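PDB 5C79: Arf-GAP from Mus musculus, which is a phosphatidylinositol 4,5-bisphosphate-dependent GTPase-activating protein for ARF1, whose PH domain binds the head group of that lipid. Local coordinates for residues L101-N105 / R106-F110. Residues are numbered along the deposited sequence; the frame is centred on the assembly and turned at random.
Sequences LISHN and RTYHF. With PBU ((2R)-3-{[(R)-hydroxy{[(1R,2R,3S,4R,5R,6S)-2,3,6-trihydroxy-4,5-bis(phosphonooxy)cyclohexyl]oxy}phosphoryl]oxy}propane-1 ,2-diyl dibutanoate), chain C.
Leu-101 and Tyr-108 form an antiparallel hydrogen-bonded pair, Leu-101 N giving to Tyr-108 O at 2.9 Å and Tyr-108 N to Leu-101 O at 2.8 Å; the axes of segments 101-103 and 106-110 run nearly antiparallel, 166° between their N-to-C directions. Leu-101 O also receives a CA-H...O contact from Thr-107. Next comes the non-hydrogen-bonded pair Ile-102 and Thr-107, whose side chains rise together from one face, with Ile-102 CG2 3.8 Å from Thr-107 OG1. Near the turn through His-104 and Asn-105, Arg-106 O is gripped twice by a single residue: Ser-103 N arrives nearly along the C=O axis at 2.8 Å, and Ser-103 OG, also at 2.8 Å, takes a lone pair of that oxygen within the plane of its carbonyl. A chi1 of 78° tucks OG back over its own backbone, within reach of this acceptor. This is the hairpin of strands 98-103 and 106-111 in the PH domain, followed in the chain by the C-terminal helix 115-135. Leu-101, Tyr-108 and Phe-110 are buried on the face opposite Ile-102 and Thr-107, where Leu-101 CB meets the edge of the Phe-110 ring at CE2, 3.8 Å away; Leu-68, Ile-70 and Leu-82 pack against this group. Arg-106, stretched out as far as NE, lays its guanidinium over one face of the Tyr-108 ring, NE 3.8 Å above the ring plane. Beyond the ring, NH1 and NH2 both approach O43 of the lipid's 4-phosphate; the NH1 bond is weak, and the NH2 distance is so short that its exact geometry is doubtful. Replacing Arg-106 with an alanine would probably leave the 4-phosphate without this positive partner and take the guanidinium off that face of Tyr-108. Lys-47, Arg-53 and Arg-59 are among the other residues hydrogen-bonded to the lipid, a basic cluster suited to its anionic head group.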
loop_
_atom_site.group_PDB
_atom_site.type_symbol
_atom_site.label_atom_id
_atom_site.label_comp_id
_atom_site.label_asym_id
_atom_site.label_seq_id
_atom_site.Cartn_x
_atom_site.Cartn_y
_atom_site.Cartn_z
ATOM N N LEU A 101 2.367 -1.631 -5.900
ATOM C CA LEU A 101 1.116 -0.901 -6.161
ATOM C C LEU A 101 1.267 -0.065 -7.414
ATOM O O LEU A 101 2.027 0.931 -7.469
ATOM C CB LEU A 101 0.717 -0.035 -4.973
ATOM C CG LEU A 101 -0.683 0.565 -5.068
ATOM C CD1 LEU A 101 -1.757 -0.504 -4.993
ATOM C CD2 LEU A 101 -0.856 1.540 -3.945
ATOM N N ILE A 102 0.587 -0.521 -8.468
ATOM C CA ILE A 102 0.669 0.112 -9.776
ATOM C C ILE A 102 -0.382 1.217 -9.818
ATOM O O ILE A 102 -1.584 0.968 -9.723
ATOM C CB ILE A 102 0.421 -0.901 -10.919
ATOM C CG1 ILE A 102 1.378 -2.087 -10.758
ATOM C CG2 ILE A 102 0.624 -0.228 -12.272
ATOM C CD1 ILE A 102 1.007 -3.296 -11.584
ATOM N N SER A 103 0.081 2.451 -9.917
ATOM C CA SER A 103 -0.813 3.576 -10.126
ATOM C C SER A 103 -0.665 4.072 -11.566
ATOM O O SER A 103 0.227 3.690 -12.288
ATOM C CB SER A 103 -0.582 4.695 -9.095
ATOM O OG SER A 103 0.546 5.455 -9.413
ATOM N N HIS A 104 -1.536 4.991 -11.941
ATOM C CA HIS A 104 -1.556 5.447 -13.337
ATOM C C HIS A 104 -0.236 6.063 -13.837
ATOM O O HIS A 104 0.100 5.935 -15.006
ATOM C CB HIS A 104 -2.723 6.386 -13.543
ATOM C CG HIS A 104 -2.568 7.691 -12.855
ATOM N ND1 HIS A 104 -2.841 7.885 -11.516
ATOM C CD2 HIS A 104 -2.168 8.884 -13.340
ATOM C CE1 HIS A 104 -2.630 9.152 -11.216
ATOM N NE2 HIS A 104 -2.211 9.771 -12.305
ATOM N N ASN A 105 0.515 6.688 -12.939
ATOM C CA ASN A 105 1.761 7.373 -13.332
ATOM C C ASN A 105 3.029 6.920 -12.603
ATOM O O ASN A 105 4.069 7.529 -12.736
ATOM C CB ASN A 105 1.567 8.889 -13.219
ATOM C CG ASN A 105 1.369 9.367 -11.783
ATOM O OD1 ASN A 105 1.491 8.606 -10.836
ATOM N ND2 ASN A 105 1.063 10.657 -11.618
ATOM N N ARG A 106 2.913 5.856 -11.825
ATOM C CA ARG A 106 4.003 5.372 -11.006
ATOM C C ARG A 106 3.699 3.960 -10.496
ATOM O O ARG A 106 2.573 3.682 -10.127
ATOM C CB ARG A 106 4.143 6.289 -9.783
ATOM C CG ARG A 106 5.194 5.814 -8.848
ATOM C CD ARG A 106 5.664 6.861 -7.899
ATOM N NE ARG A 106 6.738 6.249 -7.121
ATOM C CZ ARG A 106 7.386 6.843 -6.131
ATOM N NH1 ARG A 106 7.102 8.072 -5.784
ATOM N NH2 ARG A 106 8.329 6.174 -5.475
ATOM N N THR A 107 4.730 3.145 -10.359
ATOM C CA THR A 107 4.613 1.895 -9.592
ATOM C C THR A 107 5.377 2.040 -8.277
ATOM O O THR A 107 6.558 2.294 -8.293
ATOM C CB THR A 107 5.103 0.692 -10.406
ATOM O OG1 THR A 107 4.221 0.525 -11.521
ATOM C CG2 THR A 107 5.079 -0.582 -9.585
ATOM N N TYR A 108 4.674 1.905 -7.165
ATOM C CA TYR A 108 5.274 1.854 -5.850
ATOM C C TYR A 108 5.741 0.444 -5.534
ATOM O O TYR A 108 5.002 -0.518 -5.787
ATOM C CB TYR A 108 4.268 2.316 -4.815
ATOM C CG TYR A 108 4.024 3.786 -4.806
ATOM C CD1 TYR A 108 3.026 4.363 -5.612
ATOM C CD2 TYR A 108 4.762 4.617 -3.971
ATOM C CE1 TYR A 108 2.817 5.740 -5.588
ATOM C CE2 TYR A 108 4.524 5.986 -3.933
ATOM C CZ TYR A 108 3.579 6.543 -4.764
ATOM O OH TYR A 108 3.357 7.915 -4.641
ATOM N N HIS A 109 6.963 0.301 -5.010
ATOM C CA HIS A 109 7.474 -1.011 -4.589
ATOM C C HIS A 109 7.448 -1.001 -3.082
ATOM O O HIS A 109 8.194 -0.230 -2.468
ATOM C CB HIS A 109 8.893 -1.292 -5.064
ATOM C CG HIS A 109 9.042 -1.121 -6.529
ATOM N ND1 HIS A 109 8.394 -1.938 -7.428
ATOM C CD2 HIS A 109 9.676 -0.178 -7.261
ATOM C CE1 HIS A 109 8.669 -1.544 -8.657
ATOM N NE2 HIS A 109 9.443 -0.475 -8.586
ATOM N N PHE A 110 6.601 -1.845 -2.498
ATOM C CA PHE A 110 6.441 -1.897 -1.046
ATOM C C PHE A 110 6.940 -3.216 -0.494
ATOM O O PHE A 110 6.997 -4.218 -1.204
ATOM C CB PHE A 110 4.973 -1.754 -0.636
ATOM C CG PHE A 110 4.385 -0.381 -0.854
ATOM C CD1 PHE A 110 4.900 0.741 -0.207
ATOM C CD2 PHE A 110 3.291 -0.203 -1.700
ATOM C CE1 PHE A 110 4.327 1.981 -0.374
ATOM C CE2 PHE A 110 2.715 1.036 -1.880
ATOM C CZ PHE A 110 3.235 2.150 -1.228
HETATM P P1 PBU C . 16.771 10.288 0.464
HETATM P P4 PBU C . 10.522 8.661 -4.202
HETATM P P5 PBU C . 9.618 10.584 0.212
HETATM C "C3'" PBU C . 19.233 10.790 -0.217
HETATM C "C2'" PBU C . 19.605 11.442 -1.529
HETATM O "O2'" PBU C . 20.236 10.471 -2.383
HETATM C "C1'" PBU C . 20.416 12.711 -1.226
HETATM O "O1'" PBU C . 19.980 13.722 -2.123
HETATM C C1 PBU C . 14.485 9.845 -0.904
HETATM O O1 PBU C . 15.571 10.709 -0.556
HETATM C C2 PBU C . 14.675 9.194 -2.295
HETATM O O2 PBU C . 14.821 10.091 -3.398
HETATM C C3 PBU C . 13.464 8.388 -2.644
HETATM O O3 PBU C . 13.610 7.841 -3.981
HETATM C C4 PBU C . 12.243 9.298 -2.452
HETATM O O4 PBU C . 11.165 8.514 -2.775
HETATM C C5 PBU C . 11.966 9.813 -1.064
HETATM O O5 PBU C . 10.769 10.629 -0.931
HETATM C C6 PBU C . 13.175 10.642 -0.742
HETATM O O6 PBU C . 12.949 11.040 0.581
HETATM C C7 PBU C . 21.573 10.003 -1.998
HETATM O O7 PBU C . 21.719 9.180 -1.109
HETATM C C8 PBU C . 22.773 10.508 -2.766
HETATM C C9 PBU C . 22.960 9.606 -3.973
HETATM C C10 PBU C . 21.650 9.519 -4.723
HETATM C C11 PBU C . 19.400 14.985 -1.709
HETATM O O11 PBU C . 18.808 15.094 -0.648
HETATM C C12 PBU C . 19.559 16.162 -2.633
HETATM C C13 PBU C . 21.047 16.339 -2.911
HETATM C C14 PBU C . 21.515 15.458 -4.048
HETATM O O41 PBU C . 11.277 7.900 -5.286
HETATM O O42 PBU C . 10.338 10.166 -4.295
HETATM O O43 PBU C . 9.284 7.836 -3.989
HETATM O O51 PBU C . 8.489 11.210 -0.591
HETATM O O52 PBU C . 9.429 9.080 0.378
HETATM O O53 PBU C . 9.897 11.202 1.515
HETATM O OP1 PBU C . 17.944 11.289 0.108
HETATM O OP2 PBU C . 17.116 8.830 0.217
HETATM O OP3 PBU C . 16.479 10.752 1.867
#